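Fc fragment of IgE receptor II (Bos taurus, PDB 6PWT) binds mannose-containing glycans through calcium with its C-type lectin domain and probably serves as a low-affinity receptor for the Fc part of IgE. Local coordinates at residues 44-49 with 127-132; 69-74 with 102-107. All coordinates share one frame; numbering follows the deposited sequence.

Contact 1: residues 44-49 with 127-132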
ATOM      1  N   LEU A  44       1.488  -0.662   6.402  1.00 76.20           N
ATOM      2  CA  LEU A  44       1.311  -0.645   4.960  1.00 70.16           C
ATOM      3  C   LEU A  44       0.788   0.718   4.534  1.00 62.12           C
ATOM      4  O   LEU A  44      -0.020   1.328   5.222  1.00 62.34           O
ATOM      5  CB  LEU A  44       0.409  -1.775   4.476  1.00 62.30           C
ATOM      6  CG  LEU A  44       1.219  -3.055   4.459  1.00 57.77           C
ATOM      7  CD1 LEU A  44       0.282  -4.251   4.315  1.00 58.92           C
ATOM      8  CD2 LEU A  44       2.231  -2.988   3.366  1.00 59.87           C
ATOM      9  N   VAL A  45       1.284   1.185   3.393  1.00 64.01           N
ATOM     10  CA  VAL A  45       1.144   2.582   3.026  1.00 66.29           C
ATOM     11  C   VAL A  45      -0.307   2.958   2.808  1.00 64.98           C
ATOM     12  O   VAL A  45      -1.094   2.198   2.243  1.00 87.06           O
ATOM     13  CB  VAL A  45       1.985   2.877   1.775  1.00 76.16           C
ATOM     14  CG1 VAL A  45       1.443   2.097   0.605  1.00 82.91           C
ATOM     15  CG2 VAL A  45       2.008   4.356   1.470  1.00 72.08           C
ATOM     16  N   SER A  46      -0.648   4.161   3.227  1.00 66.09           N
ATOM     17  CA  SER A  46      -1.934   4.762   2.962  1.00 67.02           C
ATOM     18  C   SER A  46      -1.700   5.971   2.074  1.00 73.42           C
ATOM     19  O   SER A  46      -0.742   6.725   2.272  1.00 71.69           O
ATOM     20  CB  SER A  46      -2.632   5.229   4.252  1.00 72.60           C
ATOM     21  OG  SER A  46      -2.804   4.185   5.187  1.00 84.31           O
ATOM     22  N   ILE A  47      -2.576   6.159   1.100  1.00 84.81           N
ATOM     23  CA  ILE A  47      -2.343   7.079   0.000  1.00 70.94           C
ATOM     24  C   ILE A  47      -3.537   8.026  -0.016  1.00 83.85           C
ATOM     25  O   ILE A  47      -4.684   7.573  -0.109  1.00110.16           O
ATOM     26  CB  ILE A  47      -2.225   6.351  -1.348  1.00 70.35           C
ATOM     27  CG1 ILE A  47      -1.210   5.203  -1.295  1.00 69.54           C
ATOM     28  CG2 ILE A  47      -1.885   7.319  -2.437  1.00 73.98           C
ATOM     29  CD1 ILE A  47      -1.220   4.331  -2.517  1.00 68.69           C
ATOM     30  N   HIS A  48      -3.283   9.333   0.049  1.00 80.15           N
ATOM     31  CA  HIS A  48      -4.358  10.291   0.270  1.00 81.42           C
ATOM     32  C   HIS A  48      -4.284  11.473  -0.675  1.00 89.27           C
ATOM     33  O   HIS A  48      -4.998  12.458  -0.458  1.00109.03           O
ATOM     34  CB  HIS A  48      -4.374  10.826   1.708  1.00 76.43           C
ATOM     35  CG  HIS A  48      -4.723   9.789   2.715  1.00 86.49           C
ATOM     36  ND1 HIS A  48      -5.990   9.255   2.809  1.00 82.99           N
ATOM     37  CD2 HIS A  48      -3.989   9.205   3.691  1.00 85.73           C
ATOM     38  CE1 HIS A  48      -6.006   8.342   3.766  1.00 78.30           C
ATOM     39  NE2 HIS A  48      -4.813   8.314   4.334  1.00 72.57           N
ATOM     40  N   SER A  49      -3.460  11.398  -1.721  1.00 81.30           N
ATOM     41  CA  SER A  49      -3.383  12.462  -2.708  1.00 85.27           C
ATOM     42  C   SER A  49      -2.690  11.935  -3.961  1.00101.66           C
ATOM     43  O   SER A  49      -1.928  10.960  -3.894  1.00109.42           O
ATOM     44  CB  SER A  49      -2.587  13.639  -2.154  1.00 89.74           C
ATOM     45  OG  SER A  49      -1.241  13.215  -2.036  1.00 99.83           O
ATOM     46  N   VAL A 127       4.916  -1.725   0.385  1.00 67.99           N
ATOM     47  CA  VAL A 127       5.349  -0.397   0.775  1.00 60.76           C
ATOM     48  C   VAL A 127       4.824  -0.070   2.152  1.00 59.42           C
ATOM     49  O   VAL A 127       3.616  -0.039   2.360  1.00 69.53           O
ATOM     50  CB  VAL A 127       4.802   0.626  -0.221  1.00 62.01           C
ATOM     51  CG1 VAL A 127       5.299   2.052   0.106  1.00 73.80           C
ATOM     52  CG2 VAL A 127       5.091   0.176  -1.626  1.00 63.44           C
ATOM     53  N   CYS A 128       5.698   0.375   3.018  1.00 61.31           N
ATOM     54  CA  CYS A 128       5.316   0.833   4.344  1.00 63.27           C
ATOM     55  C   CYS A 128       5.456   2.342   4.359  1.00 74.41           C
ATOM     56  O   CYS A 128       6.159   2.923   3.526  1.00 69.83           O
ATOM     57  CB  CYS A 128       6.168   0.262   5.480  1.00 61.93           C
ATOM     58  SG  CYS A 128       6.607  -1.477   5.431  1.00 87.52           S
ATOM     59  N   ASP A 129       4.777   2.959   5.326  1.00 84.46           N
ATOM     60  CA  ASP A 129       4.934   4.372   5.632  1.00 75.86           C
ATOM     61  C   ASP A 129       5.063   4.532   7.142  1.00 87.78           C
ATOM     62  O   ASP A 129       4.820   3.597   7.921  1.00 74.91           O
ATOM     63  CB  ASP A 129       3.770   5.223   5.071  1.00 93.80           C
ATOM     64  CG  ASP A 129       2.405   4.981   5.787  1.00108.75           C
ATOM     65  OD1 ASP A 129       2.351   4.549   6.960  1.00113.35           O
ATOM     66  OD2 ASP A 129       1.358   5.253   5.158  1.00109.30           O
ATOM     67  N   ARG A 130       5.489   5.741   7.516  1.00 95.73           N
ATOM     68  CA  ARG A 130       5.670   6.210   8.884  1.00 78.08           C
ATOM     69  C   ARG A 130       5.490   7.722   8.865  1.00102.21           C
ATOM     70  O   ARG A 130       5.525   8.350   7.802  1.00111.37           O
ATOM     71  CB  ARG A 130       7.103   5.897   9.293  1.00 79.57           C
ATOM     72  CG  ARG A 130       7.399   4.524   9.772  1.00 95.35           C
ATOM     73  CD  ARG A 130       8.915   4.413   9.882  1.00 90.54           C
ATOM     74  NE  ARG A 130       9.487   5.433  10.707  1.00110.30           N
ATOM     75  CZ  ARG A 130       9.677   5.273  12.001  1.00117.17           C
ATOM     76  NH1 ARG A 130       9.312   4.127  12.557  1.00 82.51           N
ATOM     77  NH2 ARG A 130      10.212   6.256  12.724  1.00125.34           N
ATOM     78  N   LEU A 131       5.378   8.326  10.044  1.00104.32           N
ATOM     79  CA  LEU A 131       5.500   9.780  10.129  1.00101.91           C
ATOM     80  C   LEU A 131       6.966  10.168  10.253  1.00107.38           C
ATOM     81  O   LEU A 131       7.702   9.586  11.055  1.00116.92           O
ATOM     82  CB  LEU A 131       4.724  10.333  11.325  1.00 94.33           C
ATOM     83  CG  LEU A 131       3.548  11.261  11.044  1.00 96.98           C
ATOM     84  CD1 LEU A 131       2.797  10.874   9.770  1.00 98.47           C
ATOM     85  CD2 LEU A 131       2.618  11.232  12.244  1.00112.75           C
ATOM     86  N   ALA A 132       7.396  11.147   9.464  1.00110.78           N
ATOM     87  CA  ALA A 132       8.705  11.728   9.712  1.00120.96           C
ATOM     88  C   ALA A 132       8.719  12.408  11.073  1.00133.05           C
ATOM     89  O   ALA A 132       7.718  12.974  11.524  1.00139.43           O
ATOM     90  CB  ALA A 132       9.066  12.747   8.628  1.00125.67           C
TER
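Val45 and Asp129 set their side chains at about a right angle to each other, and the carboxylate reaches past the valine to the backbone beyond it. Asp129 CG stands between its own backbone N and carbonyl carbon (chi1 69°), a torsion that carries OD2 across to Ser46 N. That N-H gives a fairly straight hydrogen bond of 3.0 Å from Ser46 N to Asp129 OD2, arriving from above the carboxylate plane, 36° out of it. Val45 CG2 runs beside the same carboxylate, 3.9 Å from Asp129 OD2. The other branch turns to Val127, whose side chain it meets at a slant, with Val45 CG1 3.8 Å from Val127 CB. Here the short strand 43-44 pairs antiparallel with strand 123-131 of the C-type lectin domain: Leu44 and Cys128 form a non-hydrogen-bonded pair from which the side chains diverge, Cys128 going to its disulfide with Cys37. Beside that pair Val45 N donates to Val127 O over 2.8 Å. Leu44 CD2 rests 3.4 Å from Val127 O, while the leucine packs on helix 30-39. Leu56 of helix 50-59 touches both Val45 and Val127.

Contact 2: residues 69-74 with 102-107; sequences LRDLDI and GENCVM. With CA (calcium ion), chain D; CA (calcium ion), chain C; MAN (alpha-D-mannopyranose), chain B.
A calcium site of the C-type lectin domain joins these segments, at the end of an antiparallel strand pair. Asp71 holds the ion with both carboxylate oxygens, OD2 the nearer at 2.4 Å, and Asn104 brings its amide oxygen OD1 to 2.3 Å from the same calcium. The two side chains cross at about a right angle, carboxylate and amide planes 60° apart, and both present oxygens to the one ion, whose charge probably balances that of the carboxylate. Glu103 O, a water, Glu75 and Asp98 add further ligands, and Gly76 is a second partner of the Asp71 carboxylate. Leu72 lies across the Asn104 side chain at about a right angle, its CD2 3.7 Å from Asn104 CB.

Glu103 faces the other way. Its chain, extended beyond CG, delivers OE1 to a second calcium at 2.6 Å, which the mannose grips through O3 and O4 and which Glu95, Asn97, Asn115 and Asp116 help to bind; the main chain of one residue thus serves one ion and its side chain the other.

Behind the ions hydrogen bonds join the backbones, from Asp71 N to Asn104 O (3.1 Å) and from Val106 N to Leu69 O (3.0 Å). Leu69 and Val106 point the same way side by side, with their CB atoms 3.8 Å apart. Asn104 and Cys105 form a classic beta bulge opposite Ala117. Phe78 of strand 77-80 and Trp114 of strand 114-117 pack on Leu69 and Val106, whereas Trp30 of helix 30-39 lies against Arg70 and Cys105.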
ATOM      1  N   LEU A  69      -4.706  -1.092   2.017  1.00 43.36           N
ATOM      2  CA  LEU A  69      -6.118  -0.872   1.732  1.00 45.25           C
ATOM      3  C   LEU A  69      -6.762  -2.259   1.635  1.00 57.95           C
ATOM      4  O   LEU A  69      -6.262  -3.150   0.940  1.00 57.70           O
ATOM      5  CB  LEU A  69      -6.280  -0.093   0.417  1.00 47.29           C
ATOM      6  CG  LEU A  69      -7.675   0.417   0.024  1.00 50.35           C
ATOM      7  CD1 LEU A  69      -8.201   1.451   1.004  1.00 70.40           C
ATOM      8  CD2 LEU A  69      -7.775   0.927  -1.387  1.00 52.02           C
ATOM      9  N   ARG A  70      -7.879  -2.446   2.324  1.00 55.02           N
ATOM     10  CA  ARG A  70      -8.493  -3.770   2.382  1.00 46.66           C
ATOM     11  C   ARG A  70      -9.969  -3.602   2.713  1.00 45.19           C
ATOM     12  O   ARG A  70     -10.372  -2.619   3.331  1.00 59.65           O
ATOM     13  CB  ARG A  70      -7.744  -4.703   3.348  1.00 50.50           C
ATOM     14  CG  ARG A  70      -7.968  -4.511   4.819  1.00 49.50           C
ATOM     15  CD  ARG A  70      -7.430  -3.220   5.339  1.00 56.49           C
ATOM     16  NE  ARG A  70      -7.627  -3.107   6.788  1.00 60.44           N
ATOM     17  CZ  ARG A  70      -7.244  -2.075   7.529  1.00 48.82           C
ATOM     18  NH1 ARG A  70      -6.630  -1.048   6.977  1.00 78.12           N
ATOM     19  NH2 ARG A  70      -7.508  -2.062   8.821  1.00 51.30           N
ATOM     20  N   ASP A  71     -10.764  -4.601   2.351  1.00 63.63           N
ATOM     21  CA  ASP A  71     -12.183  -4.662   2.712  1.00 47.79           C
ATOM     22  C   ASP A  71     -12.560  -5.933   3.479  1.00 51.36           C
ATOM     23  O   ASP A  71     -13.630  -6.517   3.289  1.00 71.51           O
ATOM     24  CB  ASP A  71     -13.077  -4.483   1.485  1.00 59.49           C
ATOM     25  CG  ASP A  71     -13.055  -5.670   0.548  1.00 61.40           C
ATOM     26  OD1 ASP A  71     -12.064  -6.404   0.543  1.00 68.90           O
ATOM     27  OD2 ASP A  71     -14.064  -5.902  -0.145  1.00 68.22           O
ATOM     28  N   LEU A  72     -11.646  -6.379   4.334  1.00 57.01           N
ATOM     29  CA  LEU A  72     -11.870  -7.557   5.163  1.00 57.89           C
ATOM     30  C   LEU A  72     -13.112  -7.393   6.045  1.00 78.62           C
ATOM     31  O   LEU A  72     -13.876  -8.352   6.223  1.00 98.82           O
ATOM     32  CB  LEU A  72     -10.618  -7.851   5.995  1.00 59.74           C
ATOM     33  CG  LEU A  72      -9.520  -8.509   5.095  1.00 58.45           C
ATOM     34  CD1 LEU A  72      -8.142  -8.403   5.675  1.00 55.12           C
ATOM     35  CD2 LEU A  72      -9.766  -9.878   4.503  1.00 47.32           C
ATOM     36  N   ASP A  73     -13.322  -6.203   6.639  1.00 78.68           N
ATOM     37  CA  ASP A  73     -14.354  -6.075   7.675  1.00 91.46           C
ATOM     38  C   ASP A  73     -15.768  -6.074   7.107  1.00 80.65           C
ATOM     39  O   ASP A  73     -16.635  -6.793   7.603  1.00 88.70           O
ATOM     40  CB  ASP A  73     -14.192  -4.761   8.451  1.00112.41           C
ATOM     41  CG  ASP A  73     -13.003  -4.743   9.365  1.00137.73           C
ATOM     42  OD1 ASP A  73     -12.477  -5.837   9.664  1.00143.94           O
ATOM     43  OD2 ASP A  73     -12.604  -3.621   9.789  1.00145.20           O
ATOM     44  N   ILE A  74     -16.018  -5.286   6.065  1.00 83.66           N
ATOM     45  CA  ILE A  74     -17.288  -5.267   5.340  1.00 83.54           C
ATOM     46  C   ILE A  74     -16.974  -5.333   3.857  1.00 89.63           C
ATOM     47  O   ILE A  74     -16.217  -4.492   3.348  1.00 88.02           O
ATOM     48  CB  ILE A  74     -18.132  -4.019   5.648  1.00 79.63           C
ATOM     49  CG1 ILE A  74     -18.557  -4.017   7.113  1.00 76.02           C
ATOM     50  CG2 ILE A  74     -19.345  -3.939   4.685  1.00 74.88           C
ATOM     51  CD1 ILE A  74     -19.281  -2.753   7.532  1.00 95.44           C
ATOM     52  N   GLY A 102     -12.634 -14.299  -4.367  1.00 62.63           N
ATOM     53  CA  GLY A 102     -12.672 -13.233  -3.413  1.00 67.53           C
ATOM     54  C   GLY A 102     -11.390 -12.449  -3.439  1.00 58.68           C
ATOM     55  O   GLY A 102     -10.307 -13.036  -3.500  1.00 74.84           O
ATOM     56  N   GLU A 103     -11.485 -11.146  -3.540  1.00 63.28           N
ATOM     57  CA  GLU A 103     -10.308 -10.299  -3.510  1.00 60.07           C
ATOM     58  C   GLU A 103     -10.541  -9.203  -2.481  1.00 41.03           C
ATOM     59  O   GLU A 103     -11.452  -8.394  -2.650  1.00 58.78           O
ATOM     60  CB  GLU A 103      -9.980  -9.748  -4.903  1.00 58.90           C
ATOM     61  CG  GLU A 103      -9.581 -10.886  -5.859  1.00 62.31           C
ATOM     62  CD  GLU A 103      -9.201 -10.438  -7.260  1.00 83.26           C
ATOM     63  OE1 GLU A 103      -9.884  -9.521  -7.777  1.00 85.83           O
ATOM     64  OE2 GLU A 103      -8.266 -11.043  -7.856  1.00 92.19           O
ATOM     65  N   ASN A 104      -9.796  -9.218  -1.379  1.00 44.28           N
ATOM     66  CA  ASN A 104     -10.066  -8.308  -0.269  1.00 47.70           C
ATOM     67  C   ASN A 104      -8.846  -7.446   0.071  1.00 49.41           C
ATOM     68  O   ASN A 104      -8.916  -6.627   0.991  1.00 62.52           O
ATOM     69  CB  ASN A 104     -10.533  -9.005   1.016  1.00 39.52           C
ATOM     70  CG  ASN A 104     -11.693  -9.955   0.801  1.00 59.10           C
ATOM     71  OD1 ASN A 104     -12.639  -9.625   0.081  1.00 62.85           O
ATOM     72  ND2 ASN A 104     -11.665 -11.123   1.494  1.00 45.89           N
ATOM     73  N   CYS A 105      -7.773  -7.525  -0.706  1.00 53.07           N
ATOM     74  CA  CYS A 105      -6.575  -6.760  -0.404  1.00 41.56           C
ATOM     75  C   CYS A 105      -6.119  -6.021  -1.650  1.00 51.25           C
ATOM     76  O   CYS A 105      -6.035  -6.624  -2.719  1.00 48.39           O
ATOM     77  CB  CYS A 105      -5.479  -7.669   0.095  1.00 42.12           C
ATOM     78  SG  CYS A 105      -5.858  -8.378   1.667  1.00 69.19           S
ATOM     79  N   VAL A 106      -5.703  -4.759  -1.507  1.00 43.67           N
ATOM     80  CA  VAL A 106      -5.408  -3.920  -2.667  1.00 48.67           C
ATOM     81  C   VAL A 106      -3.907  -3.865  -2.917  1.00 47.23           C
ATOM     82  O   VAL A 106      -3.107  -3.797  -1.974  1.00 55.51           O
ATOM     83  CB  VAL A 106      -6.022  -2.525  -2.475  1.00 51.48           C
ATOM     84  CG1 VAL A 106      -5.773  -1.620  -3.655  1.00 55.17           C
ATOM     85  CG2 VAL A 106      -7.538  -2.747  -2.350  1.00 51.56           C
ATOM     86  N   MET A 107      -3.534  -4.020  -4.191  1.00 49.19           N
ATOM     87  CA  MET A 107      -2.177  -3.940  -4.709  1.00 57.82           C
ATOM     88  C   MET A 107      -2.101  -2.792  -5.704  1.00 67.09           C
ATOM     89  O   MET A 107      -3.123  -2.397  -6.292  1.00 64.39           O
ATOM     90  CB  MET A 107      -1.786  -5.198  -5.458  1.00 53.02           C
ATOM     91  CG  MET A 107      -2.393  -5.224  -6.808  1.00 54.77           C
ATOM     92  SD  MET A 107      -1.890  -6.635  -7.762  1.00 74.68           S
ATOM     93  CE  MET A 107      -0.153  -6.278  -7.889  1.00 67.61           C
TER
HETATM   94 CA    CA D 302     -13.434  -7.924  -1.296  1.00 48.62          CA
HETATM   95 CA    CA C 301      -9.275  -7.357  -9.042  1.00 71.45          CA
HETATM   96  C1  MAN B   2      -6.914 -11.017 -12.828  0.50 67.42           C
HETATM   97  C2  MAN B   2      -6.598 -10.618 -11.420  0.50 70.55           C
HETATM   98  C3  MAN B   2      -7.826  -9.870 -10.931  0.50 75.24           C
HETATM   99  C4  MAN B   2      -7.959  -8.604 -11.774  0.50 83.77           C
HETATM  100  C5  MAN B   2      -8.149  -9.030 -13.239  0.50 84.59           C
HETATM  101  C6  MAN B   2      -8.150  -7.868 -14.193  0.50 89.30           C
HETATM  102  O2  MAN B   2      -5.573  -9.610 -11.437  0.50 74.33           O
HETATM  103  O3  MAN B   2      -7.787  -9.520  -9.561  0.50 77.48           O
HETATM  104  O4  MAN B   2      -9.067  -7.828 -11.344  0.50 84.11           O
HETATM  105  O5  MAN B   2      -7.058  -9.904 -13.620  0.50 73.52           O
HETATM  106  O6  MAN B   2      -8.880  -8.268 -15.336  0.50 88.84           O
HETATM  107  O   HOH W   1     -13.586  -6.367  -3.071  1.00 40.83           O

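In the fold
From the N terminus, the chain forms strand 19-25 and helix 30-39 before entering the first half of contact 1 at residues 44-49. Helix 50-59 follows, then strand 65-71, whose last residues open the segment 69-74. The loop closed by contact 2 holds strand 77-80 and returns at 102-107; strand 114-117 comes next, and strand 123-131 completes contact 1. Contact 2 is therefore nested inside the loop that contact 1 closes. Their centres lie about 17 Å apart, on opposite sides of the chain's centre, yet both reach one sheet, in which strands 65-71 and 123-131 are parallel neighbours. Contact 1 ties the approach to helix 50-59 to strand 123-131; contact 2 pairs strands 65-71 and 105-108 at the calcium-binding end.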